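Histidinol dehydrogenase (Elizabethkingia anophelis NUHP1, PDB 6AN0) probably catalyses the two successive NAD-dependent oxidations that convert L-histidinol to L-histidine, using one bound zinc ion per subunit. Local coordinates at residues A[42-53]-A[194-205]; A[65-75]-A[180-189]. All coordinates share one frame; numbering follows the deposited sequence.

Interaction 1 (A[42-53]-A[194-205]); sequences FEDIKNEKDKAL and QAIGAMTFGTET
Phe-42 and Phe-201 form an offset edge-to-face pair. The edge of Phe-201 meets the face of Phe-42, with ring centroids 5.3 Å apart and planes at 73°. Lys-46 bends at its third torsion and lays CE over one face of Phe-201, 4.0 Å from the centroid, a CH-pi contact. Thr-200 CG2 sits over the opposite face.

Apolar packing continues between helix segments 42-48 and 194-201, whose axes cross at -51°. Ile-45 is a knob in the hole formed by Gln-194, Gly-197, Ala-198 and Phe-201. Gly-197 lets Phe-42 CE2 come within 3.5 Å of its CA. Leu-53 CD1 packs on Ala-198 CB.

The polar part lies at the start of helix 50-61. Asp-50 N donates to the syn lone pair of Glu-204 OE1 (2.9 Å). Thr-203 OG1 donates to Asp-50 OD1 (2.6 Å); chi1 of 68° sets that hydroxyl between its own N and carbonyl carbon. Thr-203 OG1 also accepts from Ile-206 N. One water joins Ile-45 O to Gly-202 O, and another joins Glu-48 O to Glu-204 OE2.

Asp-50 OD1 and Glu-204 OE1 lie 3.5 Å apart. The donors on both carboxylates probably offset their repulsion, and the same bonds tie the loop after helix 192-201 to helix 50-61.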
loop_
_atom_site.group_PDB
_atom_site.type_symbol
_atom_site.label_atom_id
_atom_site.label_comp_id
_atom_site.label_asym_id
_atom_site.label_seq_id
_atom_site.Cartn_x
_atom_site.Cartn_y
_atom_site.Cartn_z
ATOM N N PHE A 42 8.687 22.751 -1.642
ATOM C CA PHE A 42 9.388 21.835 -0.743
ATOM C C PHE A 42 10.755 22.390 -0.334
ATOM O O PHE A 42 11.163 22.258 0.827
ATOM C CB PHE A 42 9.538 20.457 -1.409
ATOM C CG PHE A 42 8.269 19.611 -1.395
ATOM C CD1 PHE A 42 8.306 18.294 -1.825
ATOM C CD2 PHE A 42 7.052 20.131 -0.952
ATOM C CE1 PHE A 42 7.155 17.503 -1.821
ATOM C CE2 PHE A 42 5.900 19.351 -0.936
ATOM C CZ PHE A 42 5.957 18.018 -1.369
ATOM N N GLU A 43 11.483 23.000 -1.278
ATOM C CA GLU A 43 12.772 23.604 -0.944
ATOM C C GLU A 43 12.604 24.726 0.076
ATOM O O GLU A 43 13.390 24.836 1.028
ATOM C CB GLU A 43 13.446 24.131 -2.214
ATOM N N ASP A 44 11.576 25.566 -0.107
ATOM C CA ASP A 44 11.278 26.622 0.857
ATOM C C ASP A 44 10.919 26.046 2.225
ATOM O O ASP A 44 11.337 26.584 3.260
ATOM C CB ASP A 44 10.139 27.499 0.331
ATOM C CG ASP A 44 10.576 28.437 -0.792
ATOM O OD1 ASP A 44 11.783 28.730 -0.902
ATOM O OD2 ASP A 44 9.702 28.895 -1.562
ATOM N N ILE A 45 10.134 24.960 2.263
ATOM C CA ILE A 45 9.794 24.347 3.551
ATOM C C ILE A 45 11.046 23.790 4.216
ATOM O O ILE A 45 11.236 23.920 5.428
ATOM C CB ILE A 45 8.726 23.243 3.372
ATOM C CG1 ILE A 45 7.359 23.834 3.014
ATOM C CG2 ILE A 45 8.636 22.337 4.637
ATOM C CD1 ILE A 45 6.679 24.618 4.147
ATOM N N LYS A 46 11.915 23.151 3.429
ATOM C CA LYS A 46 13.167 22.619 3.966
ATOM C C LYS A 46 14.064 23.722 4.516
ATOM O O LYS A 46 14.693 23.552 5.569
ATOM C CB LYS A 46 13.908 21.846 2.877
ATOM C CG LYS A 46 14.517 20.539 3.319
ATOM C CD LYS A 46 15.051 19.794 2.105
ATOM C CE LYS A 46 14.000 19.749 0.997
ATOM N NZ LYS A 46 14.550 19.299 -0.315
ATOM N N ASN A 47 14.156 24.853 3.814
ATOM C CA ASN A 47 15.099 25.885 4.228
ATOM C C ASN A 47 14.518 26.845 5.259
ATOM O O ASN A 47 15.234 27.272 6.169
ATOM C CB ASN A 47 15.599 26.688 3.016
ATOM C CG ASN A 47 16.440 25.854 2.062
ATOM O OD1 ASN A 47 17.106 24.899 2.465
ATOM N ND2 ASN A 47 16.406 26.212 0.784
ATOM N N GLU A 48 13.242 27.211 5.139
ATOM C CA GLU A 48 12.673 28.258 5.974
ATOM C C GLU A 48 11.638 27.753 6.970
ATOM O O GLU A 48 11.204 28.535 7.821
ATOM C CB GLU A 48 12.030 29.353 5.101
ATOM C CG GLU A 48 12.972 30.035 4.110
ATOM C CD GLU A 48 14.057 30.871 4.775
ATOM O OE1 GLU A 48 13.942 31.179 5.983
ATOM O OE2 GLU A 48 15.030 31.224 4.075
ATOM N N LYS A 49 11.226 26.482 6.874
ATOM C CA LYS A 49 10.363 25.830 7.859
ATOM C C LYS A 49 9.125 26.654 8.209
ATOM O O LYS A 49 8.343 26.990 7.310
ATOM C CB LYS A 49 11.181 25.479 9.101
ATOM C CG LYS A 49 12.386 24.594 8.760
ATOM C CD LYS A 49 13.308 24.395 9.941
ATOM C CE LYS A 49 14.623 23.762 9.500
ATOM N NZ LYS A 49 14.411 22.484 8.759
ATOM N N ASP A 50 8.913 26.956 9.500
ATOM C CA ASP A 50 7.700 27.675 9.904
ATOM C C ASP A 50 7.551 28.998 9.164
ATOM O O ASP A 50 6.427 29.453 8.919
ATOM C CB ASP A 50 7.713 27.960 11.410
ATOM C CG ASP A 50 7.173 26.806 12.244
ATOM O OD1 ASP A 50 6.789 25.757 11.675
ATOM O OD2 ASP A 50 7.130 26.960 13.485
ATOM N N LYS A 51 8.662 29.650 8.830
ATOM C CA LYS A 51 8.549 30.932 8.139
ATOM C C LYS A 51 7.962 30.742 6.751
ATOM O O LYS A 51 7.147 31.555 6.299
ATOM C CB LYS A 51 9.905 31.626 8.066
ATOM C CG LYS A 51 10.346 32.248 9.381
ATOM C CD LYS A 51 11.644 33.024 9.227
ATOM C CE LYS A 51 12.784 32.112 8.824
ATOM N NZ LYS A 51 14.101 32.812 8.875
ATOM N N ALA A 52 8.349 29.656 6.071
ATOM C CA ALA A 52 7.746 29.327 4.783
ATOM C C ALA A 52 6.256 29.028 4.923
ATOM O O ALA A 52 5.447 29.501 4.113
ATOM C CB ALA A 52 8.475 28.139 4.151
ATOM N N LEU A 53 5.874 28.232 5.935
ATOM C CA LEU A 53 4.458 27.963 6.171
ATOM C C LEU A 53 3.667 29.257 6.314
ATOM O O LEU A 53 2.611 29.432 5.691
ATOM C CB LEU A 53 4.274 27.100 7.422
ATOM C CG LEU A 53 4.143 25.601 7.250
ATOM C CD1 LEU A 53 3.999 24.972 8.620
ATOM C CD2 LEU A 53 2.959 25.242 6.341
ATOM N N GLN A 194 2.286 23.534 0.642
ATOM C CA GLN A 194 3.106 23.825 1.814
ATOM C C GLN A 194 2.712 22.971 3.015
ATOM O O GLN A 194 3.587 22.570 3.792
ATOM C CB GLN A 194 3.059 25.329 2.152
ATOM C CG GLN A 194 1.650 25.938 2.444
ATOM C CD GLN A 194 0.900 26.390 1.184
ATOM O OE1 GLN A 194 1.263 26.032 0.064
ATOM N NE2 GLN A 194 -0.159 27.180 1.375
ATOM N N ALA A 195 1.422 22.648 3.173
ATOM C CA ALA A 195 1.026 21.734 4.242
ATOM C C ALA A 195 1.602 20.341 4.020
ATOM O O ALA A 195 2.116 19.716 4.957
ATOM C CB ALA A 195 -0.500 21.660 4.360
ATOM N N ILE A 196 1.510 19.829 2.787
ATOM C CA ILE A 196 2.081 18.513 2.489
ATOM C C ILE A 196 3.585 18.526 2.741
ATOM O O ILE A 196 4.152 17.562 3.279
ATOM C CB ILE A 196 1.754 18.103 1.035
ATOM C CG1 ILE A 196 0.239 18.001 0.817
ATOM C CG2 ILE A 196 2.454 16.794 0.663
ATOM C CD1 ILE A 196 -0.472 17.115 1.856
ATOM N N GLY A 197 4.255 19.618 2.357
ATOM C CA GLY A 197 5.692 19.716 2.573
ATOM C C GLY A 197 6.045 19.759 4.047
ATOM O O GLY A 197 7.018 19.132 4.485
ATOM N N ALA A 198 5.242 20.476 4.837
ATOM C CA ALA A 198 5.477 20.519 6.274
ATOM C C ALA A 198 5.361 19.123 6.891
ATOM O O ALA A 198 6.170 18.746 7.748
ATOM C CB ALA A 198 4.504 21.494 6.930
ATOM N N MET A 199 4.378 18.337 6.466
ATOM C CA MET A 199 4.277 16.982 7.010
ATOM C C MET A 199 5.321 16.042 6.429
ATOM O O MET A 199 5.637 15.025 7.051
ATOM C CB MET A 199 2.873 16.421 6.786
ATOM C CG MET A 199 1.802 17.190 7.587
ATOM S SD MET A 199 0.147 16.469 7.458
ATOM C CE MET A 199 -0.318 16.915 5.785
ATOM N N THR A 200 5.892 16.381 5.276
ATOM C CA THR A 200 6.917 15.541 4.666
ATOM C C THR A 200 8.287 15.781 5.286
ATOM O O THR A 200 9.020 14.828 5.567
ATOM C CB THR A 200 6.949 15.800 3.158
ATOM O OG1 THR A 200 5.701 15.392 2.585
ATOM C CG2 THR A 200 8.122 15.075 2.472
ATOM N N PHE A 201 8.653 17.038 5.518
ATOM C CA PHE A 201 9.989 17.342 6.014
ATOM C C PHE A 201 10.006 17.759 7.475
ATOM O O PHE A 201 11.063 17.674 8.110
ATOM C CB PHE A 201 10.642 18.450 5.163
ATOM C CG PHE A 201 10.724 18.105 3.703
ATOM C CD1 PHE A 201 11.731 17.271 3.230
ATOM C CD2 PHE A 201 9.768 18.577 2.808
ATOM C CE1 PHE A 201 11.800 16.925 1.883
ATOM C CE2 PHE A 201 9.827 18.230 1.459
ATOM C CZ PHE A 201 10.842 17.406 0.998
ATOM N N GLY A 202 8.870 18.180 8.022
ATOM C CA GLY A 202 8.823 18.682 9.384
ATOM C C GLY A 202 9.236 20.137 9.467
ATOM O O GLY A 202 10.045 20.599 8.662
ATOM N N THR A 203 8.671 20.875 10.413
ATOM C CA THR A 203 9.120 22.224 10.740
ATOM C C THR A 203 9.290 22.310 12.249
ATOM O O THR A 203 9.131 21.316 12.966
ATOM C CB THR A 203 8.135 23.296 10.252
ATOM O OG1 THR A 203 6.917 23.209 11.005
ATOM C CG2 THR A 203 7.823 23.126 8.760
ATOM N N GLU A 204 9.606 23.513 12.737
ATOM C CA GLU A 204 9.691 23.710 14.178
ATOM C C GLU A 204 8.379 23.359 14.870
ATOM O O GLU A 204 8.391 22.832 15.985
ATOM C CB GLU A 204 10.085 25.151 14.499
ATOM C CG GLU A 204 11.424 25.580 13.929
ATOM C CD GLU A 204 11.277 26.372 12.646
ATOM O OE1 GLU A 204 10.233 26.222 11.979
ATOM O OE2 GLU A 204 12.202 27.144 12.307
ATOM N N THR A 205 7.244 23.626 14.226
ATOM C CA THR A 205 5.941 23.396 14.845
ATOM C C THR A 205 5.327 22.048 14.490
ATOM O O THR A 205 4.597 21.476 15.309
ATOM C CB THR A 205 4.971 24.517 14.455
ATOM O OG1 THR A 205 5.538 25.780 14.832
ATOM C CG2 THR A 205 3.624 24.362 15.150
HETATM O O HOH W 1 11.869 21.445 6.862
HETATM O O HOH W 2 11.536 29.230 10.818
#

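Interaction 2 (A[65-75]-A[180-189]); sequences LTDIRVSSDEI and NLIGIKNIYK. With EDO (1,2-ethanediol), chain C.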
loop_
_atom_site.group_PDB
_atom_site.type_symbol
_atom_site.label_atom_id
_atom_site.label_comp_id
_atom_site.label_asym_id
_atom_site.label_seq_id
_atom_site.Cartn_x
_atom_site.Cartn_y
_atom_site.Cartn_z
ATOM N N LEU A 65 -0.781 34.786 9.678
ATOM C CA LEU A 65 -0.885 34.159 10.987
ATOM C C LEU A 65 0.295 34.523 11.873
ATOM O O LEU A 65 1.406 34.772 11.396
ATOM C CB LEU A 65 -0.950 32.643 10.853
ATOM C CG LEU A 65 -2.135 32.031 10.122
ATOM C CD1 LEU A 65 -1.946 30.527 10.087
ATOM C CD2 LEU A 65 -3.416 32.420 10.828
ATOM N N THR A 66 0.040 34.556 13.183
ATOM C CA THR A 66 1.120 34.566 14.162
ATOM C C THR A 66 1.457 33.154 14.626
ATOM O O THR A 66 2.634 32.794 14.710
ATOM C CB THR A 66 0.751 35.417 15.374
ATOM O OG1 THR A 66 0.267 36.691 14.933
ATOM C CG2 THR A 66 1.976 35.630 16.247
ATOM N N ASP A 67 0.438 32.344 14.902
ATOM C CA ASP A 67 0.608 30.968 15.353
ATOM C C ASP A 67 0.056 30.011 14.308
ATOM O O ASP A 67 -1.044 30.218 13.787
ATOM C CB ASP A 67 -0.094 30.737 16.695
ATOM C CG ASP A 67 0.538 31.527 17.823
ATOM O OD1 ASP A 67 1.778 31.476 17.965
ATOM O OD2 ASP A 67 -0.205 32.207 18.559
ATOM N N ILE A 68 0.824 28.967 14.003
ATOM C CA ILE A 68 0.360 27.940 13.071
ATOM C C ILE A 68 -0.593 26.969 13.760
ATOM O O ILE A 68 -1.533 26.457 13.133
ATOM C CB ILE A 68 1.573 27.216 12.460
ATOM C CG1 ILE A 68 2.396 28.202 11.619
ATOM C CG2 ILE A 68 1.144 25.980 11.636
ATOM C CD1 ILE A 68 3.832 27.769 11.381
ATOM N N ARG A 69 -0.398 26.719 15.054
ATOM C CA ARG A 69 -1.171 25.709 15.765
ATOM C C ARG A 69 -2.488 26.283 16.281
ATOM O O ARG A 69 -2.515 27.380 16.846
ATOM C CB ARG A 69 -0.359 25.132 16.929
ATOM C CG ARG A 69 -0.963 23.839 17.448
ATOM C CD ARG A 69 -0.104 23.159 18.492
ATOM N NE ARG A 69 -0.825 22.033 19.084
ATOM C CZ ARG A 69 -0.485 21.445 20.226
ATOM N NH1 ARG A 69 0.574 21.867 20.903
ATOM N NH2 ARG A 69 -1.209 20.435 20.690
ATOM N N VAL A 70 -3.580 25.536 16.077
ATOM C CA VAL A 70 -4.867 25.894 16.665
ATOM C C VAL A 70 -4.750 25.817 18.180
ATOM O O VAL A 70 -4.236 24.836 18.727
ATOM C CB VAL A 70 -5.970 24.961 16.130
ATOM C CG1 VAL A 70 -7.295 25.217 16.834
ATOM C CG2 VAL A 70 -6.130 25.115 14.609
ATOM N N SER A 71 -5.229 26.854 18.867
ATOM C CA SER A 71 -5.138 26.947 20.317
ATOM C C SER A 71 -6.302 26.226 21.003
ATOM O O SER A 71 -7.315 25.888 20.390
ATOM C CB SER A 71 -5.125 28.410 20.750
ATOM O OG SER A 71 -6.387 29.004 20.494
ATOM N N SER A 72 -6.162 26.018 22.318
ATOM C CA SER A 72 -7.251 25.385 23.057
ATOM C C SER A 72 -8.471 26.301 23.155
ATOM O O SER A 72 -9.608 25.816 23.136
ATOM C CB SER A 72 -6.775 24.955 24.450
ATOM O OG SER A 72 -6.553 26.071 25.280
ATOM N N ASP A 73 -8.264 27.620 23.250
ATOM C CA ASP A 73 -9.395 28.551 23.230
ATOM C C ASP A 73 -10.168 28.454 21.917
ATOM O O ASP A 73 -11.405 28.535 21.902
ATOM C CB ASP A 73 -8.911 29.984 23.447
ATOM C CG ASP A 73 -8.732 30.327 24.908
ATOM O OD1 ASP A 73 -9.211 29.554 25.768
ATOM O OD2 ASP A 73 -8.108 31.367 25.193
ATOM N N GLU A 74 -9.450 28.298 20.801
ATOM C CA GLU A 74 -10.116 28.130 19.511
ATOM C C GLU A 74 -10.910 26.826 19.452
ATOM O O GLU A 74 -12.021 26.794 18.911
ATOM C CB GLU A 74 -9.084 28.192 18.383
ATOM C CG GLU A 74 -8.495 29.588 18.191
ATOM C CD GLU A 74 -7.446 29.645 17.087
ATOM O OE1 GLU A 74 -7.544 30.529 16.202
ATOM O OE2 GLU A 74 -6.525 28.803 17.103
ATOM N N ILE A 75 -10.369 25.742 20.020
ATOM C CA ILE A 75 -11.119 24.488 20.086
ATOM C C ILE A 75 -12.375 24.665 20.928
ATOM O O ILE A 75 -13.466 24.213 20.552
ATOM C CB ILE A 75 -10.240 23.351 20.642
ATOM C CG1 ILE A 75 -9.033 23.085 19.736
ATOM C CG2 ILE A 75 -11.066 22.090 20.804
ATOM C CD1 ILE A 75 -9.403 22.582 18.376
ATOM N N ASN A 180 -11.268 17.218 17.652
ATOM C CA ASN A 180 -11.094 17.166 19.099
ATOM C C ASN A 180 -11.867 16.002 19.710
ATOM O O ASN A 180 -11.379 15.352 20.645
ATOM C CB ASN A 180 -11.517 18.489 19.730
ATOM C CG ASN A 180 -11.361 18.486 21.231
ATOM O OD1 ASN A 180 -12.331 18.318 21.978
ATOM N ND2 ASN A 180 -10.134 18.647 21.685
ATOM N N LEU A 181 -13.064 15.713 19.177
ATOM C CA LEU A 181 -13.890 14.608 19.669
ATOM C C LEU A 181 -13.132 13.285 19.669
ATOM O O LEU A 181 -13.219 12.506 20.626
ATOM C CB LEU A 181 -15.152 14.476 18.813
ATOM C CG LEU A 181 -16.090 13.295 19.115
ATOM C CD1 LEU A 181 -16.706 13.424 20.509
ATOM C CD2 LEU A 181 -17.179 13.156 18.049
ATOM N N ILE A 182 -12.409 12.995 18.587
ATOM C CA ILE A 182 -11.757 11.697 18.446
ATOM C C ILE A 182 -10.300 11.779 18.886
ATOM O O ILE A 182 -9.498 10.876 18.615
ATOM C CB ILE A 182 -11.883 11.166 17.013
ATOM C CG1 ILE A 182 -11.193 12.092 16.012
ATOM C CG2 ILE A 182 -13.352 10.976 16.647
ATOM C CD1 ILE A 182 -11.191 11.539 14.618
ATOM N N GLY A 183 -9.948 12.859 19.576
ATOM C CA GLY A 183 -8.691 12.937 20.293
ATOM C C GLY A 183 -7.509 13.467 19.516
ATOM O O GLY A 183 -6.368 13.308 19.972
ATOM N N ILE A 184 -7.731 14.081 18.361
ATOM C CA ILE A 184 -6.641 14.719 17.631
ATOM C C ILE A 184 -6.356 16.059 18.300
ATOM O O ILE A 184 -7.239 16.921 18.386
ATOM C CB ILE A 184 -6.998 14.892 16.146
ATOM C CG1 ILE A 184 -7.205 13.523 15.481
ATOM C CG2 ILE A 184 -5.917 15.689 15.429
ATOM C CD1 ILE A 184 -7.757 13.616 14.090
ATOM N N LYS A 185 -5.123 16.233 18.800
ATOM C CA LYS A 185 -4.750 17.456 19.497
ATOM C C LYS A 185 -3.790 18.344 18.721
ATOM O O LYS A 185 -3.638 19.514 19.080
ATOM C CB LYS A 185 -4.117 17.125 20.858
ATOM C CG LYS A 185 -5.054 16.393 21.805
ATOM C CD LYS A 185 -6.238 17.274 22.170
ATOM C CE LYS A 185 -7.387 16.457 22.743
ATOM N NZ LYS A 185 -6.971 15.684 23.940
ATOM N N ASN A 186 -3.142 17.828 17.683
ATOM C CA ASN A 186 -2.137 18.569 16.918
ATOM C C ASN A 186 -2.798 19.018 15.621
ATOM O O ASN A 186 -2.791 18.298 14.626
ATOM C CB ASN A 186 -0.909 17.704 16.637
ATOM C CG ASN A 186 -0.173 17.270 17.909
ATOM O OD1 ASN A 186 -0.329 17.867 18.973
ATOM N ND2 ASN A 186 0.645 16.229 17.789
ATOM N N ILE A 187 -3.360 20.229 15.631
ATOM C CA ILE A 187 -4.123 20.762 14.507
ATOM C C ILE A 187 -3.448 22.044 14.047
ATOM O O ILE A 187 -3.204 22.945 14.860
ATOM C CB ILE A 187 -5.589 21.024 14.900
ATOM C CG1 ILE A 187 -6.220 19.752 15.490
ATOM C CG2 ILE A 187 -6.392 21.548 13.716
ATOM C CD1 ILE A 187 -7.626 19.978 16.019
ATOM N N TYR A 188 -3.163 22.128 12.748
ATOM C CA TYR A 188 -2.356 23.200 12.192
ATOM C C TYR A 188 -3.101 23.910 11.072
ATOM O O TYR A 188 -3.705 23.271 10.200
ATOM C CB TYR A 188 -1.017 22.653 11.680
ATOM C CG TYR A 188 -0.282 21.905 12.759
ATOM C CD1 TYR A 188 -0.252 20.514 12.772
ATOM C CD2 TYR A 188 0.326 22.587 13.803
ATOM C CE1 TYR A 188 0.415 19.829 13.776
ATOM C CE2 TYR A 188 0.992 21.913 14.804
ATOM C CZ TYR A 188 1.027 20.536 14.791
ATOM O OH TYR A 188 1.692 19.869 15.795
ATOM N N LYS A 189 -3.022 25.237 11.093
ATOM C CA LYS A 189 -3.616 26.094 10.067
ATOM C C LYS A 189 -2.672 26.120 8.870
ATOM O O LYS A 189 -1.766 26.949 8.791
ATOM C CB LYS A 189 -3.845 27.494 10.612
ATOM C CG LYS A 189 -4.768 27.570 11.816
ATOM C CD LYS A 189 -4.831 29.012 12.328
ATOM C CE LYS A 189 -5.721 29.128 13.549
ATOM N NZ LYS A 189 -5.904 30.548 13.979
HETATM C C1 EDO C . -11.921 6.715 18.603
HETATM O O1 EDO C . -11.016 5.631 18.849
HETATM C C2 EDO C . -11.197 8.049 18.721
HETATM O O2 EDO C . -10.914 8.361 20.092
HETATM O O HOH W 3 -3.435 31.211 14.694
HETATM O O HOH W 4 -3.705 22.012 18.055
#
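Arg-69 and Tyr-188 form a single antiparallel beta bridge, a non-hydrogen-bonded pair with CA atoms 4.5 Å apart. Two backbone bonds flank it: Lys-189 N to Ile-68 O (2.8 Å) and Val-70 N to Ile-187 O (2.9 Å). The loop before helix 72-79 thus lies along one edge of strand 186-189. That strand ends the beta-alpha-beta crossover of strand 158-163, helix 173-181 and strand 186-189, and it pairs in parallel with strand 158-163.

Next to the bridge, Val-70 CG2 packs on Ile-187 CG2. Ile-75 and Ile-187 meet tip to tip through their CD1 atoms, 3.9 Å apart. Ile-75 CG2 also touches the amide of Asn-180. Around Tyr-188, Ile-68 CG2 lies on its CB, and Arg-69 CG lies near its CE2.

Arg-69 is extended, with CG anti to its N (chi1 -165°). This carries NH2 to Lys-185 O (3.1 Å). The oxygen lies in the guanidinium plane, but NH2 stands 56° out of the carbonyl plane. Asn-186 OD1 sits over the guanidinium face.

Lys-189 runs straight past Leu-65 to Glu-74. Ser-71 and Glu-74 form a capping box for helix 72-79, and Ser-71 N donates to the anti lone pair of Glu-74 OE2. A water links Lys-189 NZ to Asp-67 O, and Gly-169 O is a further partner. The salt bridge itself runs from Lys-189 NZ to the syn lone pair of Glu-74 OE1, at 2.8 Å.

In the fold
Interaction 2 is nested along the chain within the loop closed by interaction 1, and the two adjoin in space. Strand 186-189 of interaction 2 leads into helix 192-201 of interaction 1, and helix 50-61 leads toward 65-75. Ile-68 bridges them, since its CD1 packs on Asp-50 and Leu-53. Both contacts are partly buried. Interaction 1 is mainly helix packing with a buried apolar middle and a polar end around loop 202-205. Interaction 2 relies on backbone bonds at a sheet edge, with the buried Lys-189 salt-bridged to Glu-74 inside and exposed Arg-69 at its margin. Gln-194, a predicted NAD-binding residue, is itself part of interaction 1; interaction 2 lies further from that site.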